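Local coordinates for protein prolyl-tRNA synthetase (Naegleria fowleri, PDB 6UYH) that probably attaches proline to its cognate tRNA in an ATP-dependent reaction and binds the inhibitor halofuginone together with an ATP analogue, at residues Lys320-Arg332 and Glu388-Lys400. Sequence-based numbering, arbitrary orientation.
Sequences KEIYNELEKAGIR and EFSGDSIKAVLDK. With EDO (1,2-ethanediol), chain Q; EDO (1,2-ethanediol), chain B.
In the anticodon-binding domain, the C-terminal end of helix 313-328 packs on the N-terminal end of helix 391-415, and Leu-326, Ile-331 and Phe-389 carry most of the apolar contact. The axes of segments 320-328 and 391-400 cross at -76° and come within 9.8 Å. Phe-389, just ahead of the second helix, has its CB directed toward the first, and its ring packs there. Its CZ lies 3.5 Å from Leu-326 CD2 and 3.6 Å from Ile-322 CG2. Glu-325 runs past this ring, its CG anti to the backbone N (chi1 -174°) and the chain extended. Its OE1 sits at the ring edge, 3.2 Å from Phe-389 CE2, with the carboxylate plane nearly perpendicular to the ring. A water bridges Glu-325 OE2 to Gly-391 N in the first turn of helix 391-415. Gly-391 lets the backbones close in, with Ala-329 CB 3.9 Å from Gly-391 CA. Deeper in, Ile-394 meets Leu-326 through CG1 and Ile-331 through CG2. The extended Lys-395 chain passes Ile-331, and its NZ donates to Ala-329 O (2.9 Å), in the carbonyl plane. Ala-329 directly precedes Gly-330, whose positive phi closes helix 313-328 in a Schellman motif. Ser-390 OG caps the other helix by accepting from Ser-393 N. Leu-326 also rests on Ile-359, and Phe-389 and Ile-394 on Met-384, in the five-stranded sheet. Helices packed on a mixed sheet are typical of the class IIa synthetase anticodon-binding fold.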
ATOM      1  N   LYS A 320     -24.527   1.692 -26.077  1.00 55.20           N
ATOM      2  CA  LYS A 320     -24.696   1.984 -24.658  1.00 56.32           C
ATOM      3  C   LYS A 320     -25.227   0.768 -23.908  1.00 53.25           C
ATOM      4  O   LYS A 320     -24.832   0.512 -22.765  1.00 56.46           O
ATOM      5  CB  LYS A 320     -25.629   3.182 -24.475  1.00 52.80           C
ATOM      6  N   GLU A 321     -26.121   0.002 -24.541  1.00 55.98           N
ATOM      7  CA  GLU A 321     -26.656  -1.197 -23.901  1.00 52.47           C
ATOM      8  C   GLU A 321     -25.584  -2.270 -23.736  1.00 50.14           C
ATOM      9  O   GLU A 321     -25.550  -2.967 -22.715  1.00 48.89           O
ATOM     10  CB  GLU A 321     -27.840  -1.732 -24.705  1.00 59.43           C
ATOM     11  CG  GLU A 321     -29.086  -0.866 -24.579  1.00 61.57           C
ATOM     12  CD  GLU A 321     -30.162  -1.232 -25.580  1.00 70.98           C
ATOM     13  OE1 GLU A 321     -31.057  -0.392 -25.830  1.00 79.06           O
ATOM     14  OE2 GLU A 321     -30.112  -2.360 -26.114  1.00 71.62           O
ATOM     15  N   ILE A 322     -24.707  -2.425 -24.730  1.00 49.65           N
ATOM     16  CA  ILE A 322     -23.605  -3.374 -24.599  1.00 47.46           C
ATOM     17  C   ILE A 322     -22.695  -2.962 -23.455  1.00 48.86           C
ATOM     18  O   ILE A 322     -22.300  -3.786 -22.623  1.00 52.97           O
ATOM     19  CB  ILE A 322     -22.828  -3.483 -25.923  1.00 49.46           C
ATOM     20  CG1 ILE A 322     -23.696  -4.152 -26.993  1.00 50.16           C
ATOM     21  CG2 ILE A 322     -21.502  -4.227 -25.702  1.00 46.71           C
ATOM     22  CD1 ILE A 322     -23.320  -3.784 -28.405  1.00 61.53           C
ATOM     23  N   TYR A 323     -22.346  -1.676 -23.402  1.00 49.84           N
ATOM     24  CA  TYR A 323     -21.510  -1.173 -22.317  1.00 47.35           C
ATOM     25  C   TYR A 323     -22.135  -1.471 -20.959  1.00 47.10           C
ATOM     26  O   TYR A 323     -21.465  -1.963 -20.045  1.00 42.80           O
ATOM     27  CB  TYR A 323     -21.286   0.332 -22.486  1.00 49.45           C
ATOM     28  CG  TYR A 323     -20.585   0.977 -21.311  1.00 46.86           C
ATOM     29  CD1 TYR A 323     -19.202   1.073 -21.270  1.00 46.77           C
ATOM     30  CD2 TYR A 323     -21.311   1.495 -20.242  1.00 48.68           C
ATOM     31  CE1 TYR A 323     -18.559   1.664 -20.194  1.00 40.96           C
ATOM     32  CE2 TYR A 323     -20.681   2.078 -19.166  1.00 44.30           C
ATOM     33  CZ  TYR A 323     -19.306   2.162 -19.143  1.00 44.06           C
ATOM     34  OH  TYR A 323     -18.681   2.749 -18.069  1.00 46.40           O
ATOM     35  N   ASN A 324     -23.428  -1.181 -20.812  1.00 47.04           N
ATOM     36  CA  ASN A 324     -24.057  -1.289 -19.502  1.00 49.34           C
ATOM     37  C   ASN A 324     -24.183  -2.743 -19.051  1.00 46.20           C
ATOM     38  O   ASN A 324     -24.041  -3.040 -17.860  1.00 47.19           O
ATOM     39  CB  ASN A 324     -25.419  -0.594 -19.530  1.00 57.99           C
ATOM     40  CG  ASN A 324     -25.292   0.913 -19.663  1.00 58.27           C
ATOM     41  OD1 ASN A 324     -24.531   1.550 -18.932  1.00 55.89           O
ATOM     42  ND2 ASN A 324     -26.017   1.487 -20.612  1.00 65.45           N
ATOM     43  N   GLU A 325     -24.441  -3.667 -19.981  1.00 52.22           N
ATOM     44  CA  GLU A 325     -24.568  -5.062 -19.574  1.00 45.51           C
ATOM     45  C   GLU A 325     -23.231  -5.619 -19.101  1.00 45.77           C
ATOM     46  O   GLU A 325     -23.173  -6.342 -18.100  1.00 42.05           O
ATOM     47  CB  GLU A 325     -25.129  -5.910 -20.711  1.00 48.76           C
ATOM     48  CG  GLU A 325     -25.411  -7.333 -20.267  1.00 55.79           C
ATOM     49  CD  GLU A 325     -26.093  -8.161 -21.325  1.00 62.93           C
ATOM     50  OE1 GLU A 325     -26.507  -7.587 -22.353  1.00 68.73           O
ATOM     51  OE2 GLU A 325     -26.214  -9.387 -21.125  1.00 63.60           O
ATOM     52  N   LEU A 326     -22.145  -5.274 -19.794  1.00 43.94           N
ATOM     53  CA  LEU A 326     -20.827  -5.724 -19.362  1.00 41.04           C
ATOM     54  C   LEU A 326     -20.431  -5.084 -18.038  1.00 39.76           C
ATOM     55  O   LEU A 326     -19.884  -5.756 -17.156  1.00 43.30           O
ATOM     56  CB  LEU A 326     -19.789  -5.422 -20.443  1.00 42.22           C
ATOM     57  CG  LEU A 326     -20.015  -6.034 -21.831  1.00 43.51           C
ATOM     58  CD1 LEU A 326     -18.809  -5.750 -22.703  1.00 38.33           C
ATOM     59  CD2 LEU A 326     -20.265  -7.526 -21.744  1.00 42.54           C
ATOM     60  N   GLU A 327     -20.708  -3.786 -17.874  1.00 42.08           N
ATOM     61  CA  GLU A 327     -20.385  -3.118 -16.616  1.00 47.45           C
ATOM     62  C   GLU A 327     -21.143  -3.735 -15.448  1.00 42.80           C
ATOM     63  O   GLU A 327     -20.580  -3.914 -14.360  1.00 39.70           O
ATOM     64  CB  GLU A 327     -20.693  -1.625 -16.710  1.00 54.99           C
ATOM     65  CG  GLU A 327     -20.305  -0.864 -15.453  1.00 63.95           C
ATOM     66  CD  GLU A 327     -20.996   0.479 -15.336  1.00 75.10           C
ATOM     67  OE1 GLU A 327     -22.105   0.634 -15.894  1.00 84.65           O
ATOM     68  OE2 GLU A 327     -20.429   1.381 -14.684  1.00 76.81           O
ATOM     69  N   LYS A 328     -22.423  -4.057 -15.654  1.00 51.63           N
ATOM     70  CA  LYS A 328     -23.221  -4.677 -14.601  1.00 49.04           C
ATOM     71  C   LYS A 328     -22.675  -6.047 -14.225  1.00 50.09           C
ATOM     72  O   LYS A 328     -22.803  -6.470 -13.071  1.00 43.44           O
ATOM     73  CB  LYS A 328     -24.682  -4.787 -15.044  1.00 47.38           C
ATOM     74  N   ALA A 329     -22.056  -6.744 -15.179  1.00 44.99           N
ATOM     75  CA  ALA A 329     -21.452  -8.045 -14.936  1.00 42.22           C
ATOM     76  C   ALA A 329     -20.073  -7.948 -14.308  1.00 42.33           C
ATOM     77  O   ALA A 329     -19.444  -8.984 -14.076  1.00 44.93           O
ATOM     78  CB  ALA A 329     -21.364  -8.842 -16.240  1.00 41.43           C
ATOM     79  N   GLY A 330     -19.589  -6.745 -14.023  1.00 38.65           N
ATOM     80  CA  GLY A 330     -18.311  -6.583 -13.372  1.00 36.58           C
ATOM     81  C   GLY A 330     -17.123  -6.590 -14.301  1.00 37.32           C
ATOM     82  O   GLY A 330     -15.989  -6.690 -13.826  1.00 37.11           O
ATOM     83  N   ILE A 331     -17.347  -6.497 -15.603  1.00 37.43           N
ATOM     84  CA  ILE A 331     -16.260  -6.413 -16.571  1.00 36.29           C
ATOM     85  C   ILE A 331     -15.792  -4.964 -16.646  1.00 35.59           C
ATOM     86  O   ILE A 331     -16.610  -4.036 -16.693  1.00 38.16           O
ATOM     87  CB  ILE A 331     -16.730  -6.930 -17.942  1.00 37.49           C
ATOM     88  CG1 ILE A 331     -17.146  -8.405 -17.832  1.00 36.68           C
ATOM     89  CG2 ILE A 331     -15.666  -6.710 -19.015  1.00 34.16           C
ATOM     90  CD1 ILE A 331     -17.906  -8.940 -19.041  1.00 37.56           C
ATOM     91  N   ARG A 332     -14.473  -4.761 -16.637  1.00 31.07           N
ATOM     92  CA  ARG A 332     -13.917  -3.414 -16.750  1.00 29.58           C
ATOM     93  C   ARG A 332     -14.000  -3.000 -18.214  1.00 31.38           C
ATOM     94  O   ARG A 332     -13.214  -3.447 -19.050  1.00 31.86           O
ATOM     95  CB  ARG A 332     -12.496  -3.378 -16.208  1.00 26.44           C
ATOM     96  CG  ARG A 332     -12.446  -3.687 -14.719  1.00 26.85           C
ATOM     97  CD  ARG A 332     -11.029  -3.631 -14.137  1.00 25.66           C
ATOM     98  NE  ARG A 332     -10.112  -4.614 -14.719  1.00 26.99           N
ATOM     99  CZ  ARG A 332     -10.067  -5.902 -14.383  1.00 28.19           C
ATOM    100  NH1 ARG A 332     -10.903  -6.386 -13.473  1.00 29.21           N
ATOM    101  NH2 ARG A 332      -9.184  -6.714 -14.961  1.00 25.09           N
ATOM    102  N   GLU A 388     -26.280 -14.426 -28.496  1.00 63.05           N
ATOM    103  CA  GLU A 388     -25.291 -15.122 -27.690  1.00 59.89           C
ATOM    104  C   GLU A 388     -24.392 -14.172 -26.915  1.00 58.09           C
ATOM    105  O   GLU A 388     -23.462 -14.630 -26.246  1.00 55.53           O
ATOM    106  CB  GLU A 388     -24.443 -16.039 -28.577  1.00 59.20           C
ATOM    107  CG  GLU A 388     -25.283 -16.958 -29.443  1.00 64.14           C
ATOM    108  CD  GLU A 388     -24.472 -18.040 -30.123  1.00 71.27           C
ATOM    109  OE1 GLU A 388     -23.243 -17.862 -30.278  1.00 72.88           O
ATOM    110  OE2 GLU A 388     -25.066 -19.072 -30.497  1.00 76.58           O
ATOM    111  N   PHE A 389     -24.647 -12.868 -26.987  1.00 55.96           N
ATOM    112  CA  PHE A 389     -23.900 -11.898 -26.204  1.00 49.87           C
ATOM    113  C   PHE A 389     -24.440 -11.835 -24.786  1.00 51.00           C
ATOM    114  O   PHE A 389     -25.652 -11.782 -24.573  1.00 51.24           O
ATOM    115  CB  PHE A 389     -23.980 -10.514 -26.849  1.00 52.46           C
ATOM    116  CG  PHE A 389     -23.524  -9.398 -25.948  1.00 52.33           C
ATOM    117  CD1 PHE A 389     -22.178  -9.074 -25.850  1.00 48.05           C
ATOM    118  CD2 PHE A 389     -24.441  -8.667 -25.203  1.00 52.95           C
ATOM    119  CE1 PHE A 389     -21.754  -8.050 -25.021  1.00 48.00           C
ATOM    120  CE2 PHE A 389     -24.021  -7.645 -24.369  1.00 48.40           C
ATOM    121  CZ  PHE A 389     -22.678  -7.334 -24.279  1.00 47.28           C
ATOM    122  N   SER A 390     -23.531 -11.815 -23.813  1.00 53.79           N
ATOM    123  CA  SER A 390     -23.893 -11.678 -22.407  1.00 46.01           C
ATOM    124  C   SER A 390     -22.615 -11.469 -21.610  1.00 46.21           C
ATOM    125  O   SER A 390     -21.506 -11.611 -22.132  1.00 43.88           O
ATOM    126  CB  SER A 390     -24.651 -12.901 -21.882  1.00 54.37           C
ATOM    127  OG  SER A 390     -23.778 -14.007 -21.722  1.00 51.74           O
ATOM    128  N   GLY A 391     -22.787 -11.136 -20.331  1.00 38.99           N
ATOM    129  CA  GLY A 391     -21.640 -11.033 -19.448  1.00 40.54           C
ATOM    130  C   GLY A 391     -20.884 -12.341 -19.340  1.00 41.56           C
ATOM    131  O   GLY A 391     -19.651 -12.356 -19.323  1.00 39.12           O
ATOM    132  N   ASP A 392     -21.612 -13.459 -19.285  1.00 43.56           N
ATOM    133  CA  ASP A 392     -20.961 -14.761 -19.179  1.00 44.43           C
ATOM    134  C   ASP A 392     -20.201 -15.112 -20.453  1.00 41.83           C
ATOM    135  O   ASP A 392     -19.089 -15.650 -20.389  1.00 39.23           O
ATOM    136  CB  ASP A 392     -21.994 -15.840 -18.863  1.00 52.22           C
ATOM    137  CG  ASP A 392     -22.474 -15.790 -17.426  1.00 54.83           C
ATOM    138  OD1 ASP A 392     -21.931 -14.991 -16.636  1.00 52.42           O
ATOM    139  OD2 ASP A 392     -23.398 -16.558 -17.088  1.00 58.10           O
ATOM    140  N   SER A 393     -20.787 -14.828 -21.623  1.00 38.55           N
ATOM    141  CA  SER A 393     -20.115 -15.203 -22.863  1.00 40.79           C
ATOM    142  C   SER A 393     -18.877 -14.344 -23.107  1.00 36.45           C
ATOM    143  O   SER A 393     -17.884 -14.835 -23.661  1.00 35.82           O
ATOM    144  CB  SER A 393     -21.085 -15.124 -24.051  1.00 40.48           C
ATOM    145  OG  SER A 393     -21.439 -13.786 -24.355  1.00 41.03           O
ATOM    146  N   ILE A 394     -18.902 -13.079 -22.680  1.00 36.88           N
ATOM    147  CA  ILE A 394     -17.721 -12.233 -22.822  1.00 38.44           C
ATOM    148  C   ILE A 394     -16.638 -12.654 -21.837  1.00 37.21           C
ATOM    149  O   ILE A 394     -15.450 -12.694 -22.182  1.00 34.95           O
ATOM    150  CB  ILE A 394     -18.099 -10.749 -22.665  1.00 39.66           C
ATOM    151  CG1 ILE A 394     -19.008 -10.307 -23.821  1.00 39.57           C
ATOM    152  CG2 ILE A 394     -16.855  -9.885 -22.585  1.00 36.44           C
ATOM    153  CD1 ILE A 394     -18.420 -10.565 -25.201  1.00 38.20           C
ATOM    154  N   LYS A 395     -17.019 -12.978 -20.598  1.00 36.34           N
ATOM    155  CA  LYS A 395     -16.044 -13.528 -19.656  1.00 32.63           C
ATOM    156  C   LYS A 395     -15.411 -14.804 -20.203  1.00 36.09           C
ATOM    157  O   LYS A 395     -14.207 -15.043 -20.024  1.00 34.90           O
ATOM    158  CB  LYS A 395     -16.704 -13.801 -18.306  1.00 32.47           C
ATOM    159  CG  LYS A 395     -17.051 -12.548 -17.524  1.00 39.28           C
ATOM    160  CD  LYS A 395     -17.872 -12.861 -16.282  1.00 37.64           C
ATOM    161  CE  LYS A 395     -18.266 -11.583 -15.559  1.00 38.66           C
ATOM    162  NZ  LYS A 395     -19.159 -11.835 -14.393  1.00 37.45           N
ATOM    163  N   ALA A 396     -16.213 -15.641 -20.863  1.00 33.14           N
ATOM    164  CA  ALA A 396     -15.685 -16.859 -21.467  1.00 33.22           C
ATOM    165  C   ALA A 396     -14.670 -16.534 -22.557  1.00 32.52           C
ATOM    166  O   ALA A 396     -13.679 -17.254 -22.727  1.00 37.99           O
ATOM    167  CB  ALA A 396     -16.837 -17.701 -22.027  1.00 35.18           C
ATOM    168  N   VAL A 397     -14.912 -15.460 -23.314  1.00 33.83           N
ATOM    169  CA  VAL A 397     -13.937 -15.009 -24.302  1.00 34.34           C
ATOM    170  C   VAL A 397     -12.654 -14.558 -23.615  1.00 32.60           C
ATOM    171  O   VAL A 397     -11.546 -14.857 -24.072  1.00 32.06           O
ATOM    172  CB  VAL A 397     -14.542 -13.888 -25.167  1.00 39.46           C
ATOM    173  CG1 VAL A 397     -13.484 -13.273 -26.057  1.00 32.16           C
ATOM    174  CG2 VAL A 397     -15.702 -14.433 -25.999  1.00 35.47           C
ATOM    175  N   LEU A 398     -12.784 -13.847 -22.496  1.00 30.06           N
ATOM    176  CA  LEU A 398     -11.607 -13.369 -21.781  1.00 28.74           C
ATOM    177  C   LEU A 398     -10.814 -14.512 -21.174  1.00 33.22           C
ATOM    178  O   LEU A 398      -9.581 -14.456 -21.137  1.00 32.46           O
ATOM    179  CB  LEU A 398     -12.032 -12.372 -20.702  1.00 28.53           C
ATOM    180  CG  LEU A 398     -12.627 -11.060 -21.214  1.00 30.85           C
ATOM    181  CD1 LEU A 398     -13.175 -10.242 -20.061  1.00 28.95           C
ATOM    182  CD2 LEU A 398     -11.585 -10.261 -21.981  1.00 30.72           C
ATOM    183  N   ASP A 399     -11.495 -15.555 -20.698  1.00 28.76           N
ATOM    184  CA  ASP A 399     -10.784 -16.721 -20.179  1.00 29.02           C
ATOM    185  C   ASP A 399     -10.070 -17.466 -21.299  1.00 30.87           C
ATOM    186  O   ASP A 399      -8.962 -17.991 -21.101  1.00 33.03           O
ATOM    187  CB  ASP A 399     -11.754 -17.642 -19.443  1.00 31.00           C
ATOM    188  CG  ASP A 399     -12.267 -17.025 -18.156  1.00 38.57           C
ATOM    189  OD1 ASP A 399     -11.519 -16.242 -17.536  1.00 39.66           O
ATOM    190  OD2 ASP A 399     -13.414 -17.320 -17.763  1.00 39.11           O
ATOM    191  N   LYS A 400     -10.687 -17.525 -22.482  1.00 30.61           N
ATOM    192  CA  LYS A 400     -10.036 -18.149 -23.630  1.00 29.47           C
ATOM    193  C   LYS A 400      -8.757 -17.405 -24.000  1.00 33.67           C
ATOM    194  O   LYS A 400      -7.737 -18.029 -24.314  1.00 31.11           O
ATOM    195  CB  LYS A 400     -11.007 -18.192 -24.815  1.00 30.85           C
ATOM    196  CG  LYS A 400     -10.610 -19.120 -25.942  1.00 49.95           C
ATOM    197  CD  LYS A 400     -11.600 -19.044 -27.108  1.00 52.68           C
ATOM    198  CE  LYS A 400     -11.658 -20.370 -27.865  1.00 62.67           C
ATOM    199  NZ  LYS A 400     -11.478 -20.223 -29.345  1.00 63.03           N
TER
HETATM  200  C1  EDO Q 615     -11.389 -12.824 -16.691  1.00 39.85           C
HETATM  201  O1  EDO Q 615     -11.278 -14.088 -16.026  1.00 43.51           O
HETATM  202  C2  EDO Q 615     -12.828 -12.652 -17.164  1.00 40.28           C
HETATM  203  O2  EDO Q 615     -13.721 -12.963 -16.092  1.00 43.57           O
HETATM  204  C1  EDO B 711     -13.369 -17.018 -30.408  1.00 59.68           C
HETATM  205  O1  EDO B 711     -13.619 -18.290 -31.016  1.00 61.03           O
HETATM  206  C2  EDO B 711     -12.085 -16.426 -30.979  1.00 50.39           C
HETATM  207  O2  EDO B 711     -11.012 -17.327 -30.688  1.00 42.70           O
HETATM  208  O   HOH W   1     -25.232 -10.710 -18.874  1.00 44.99           O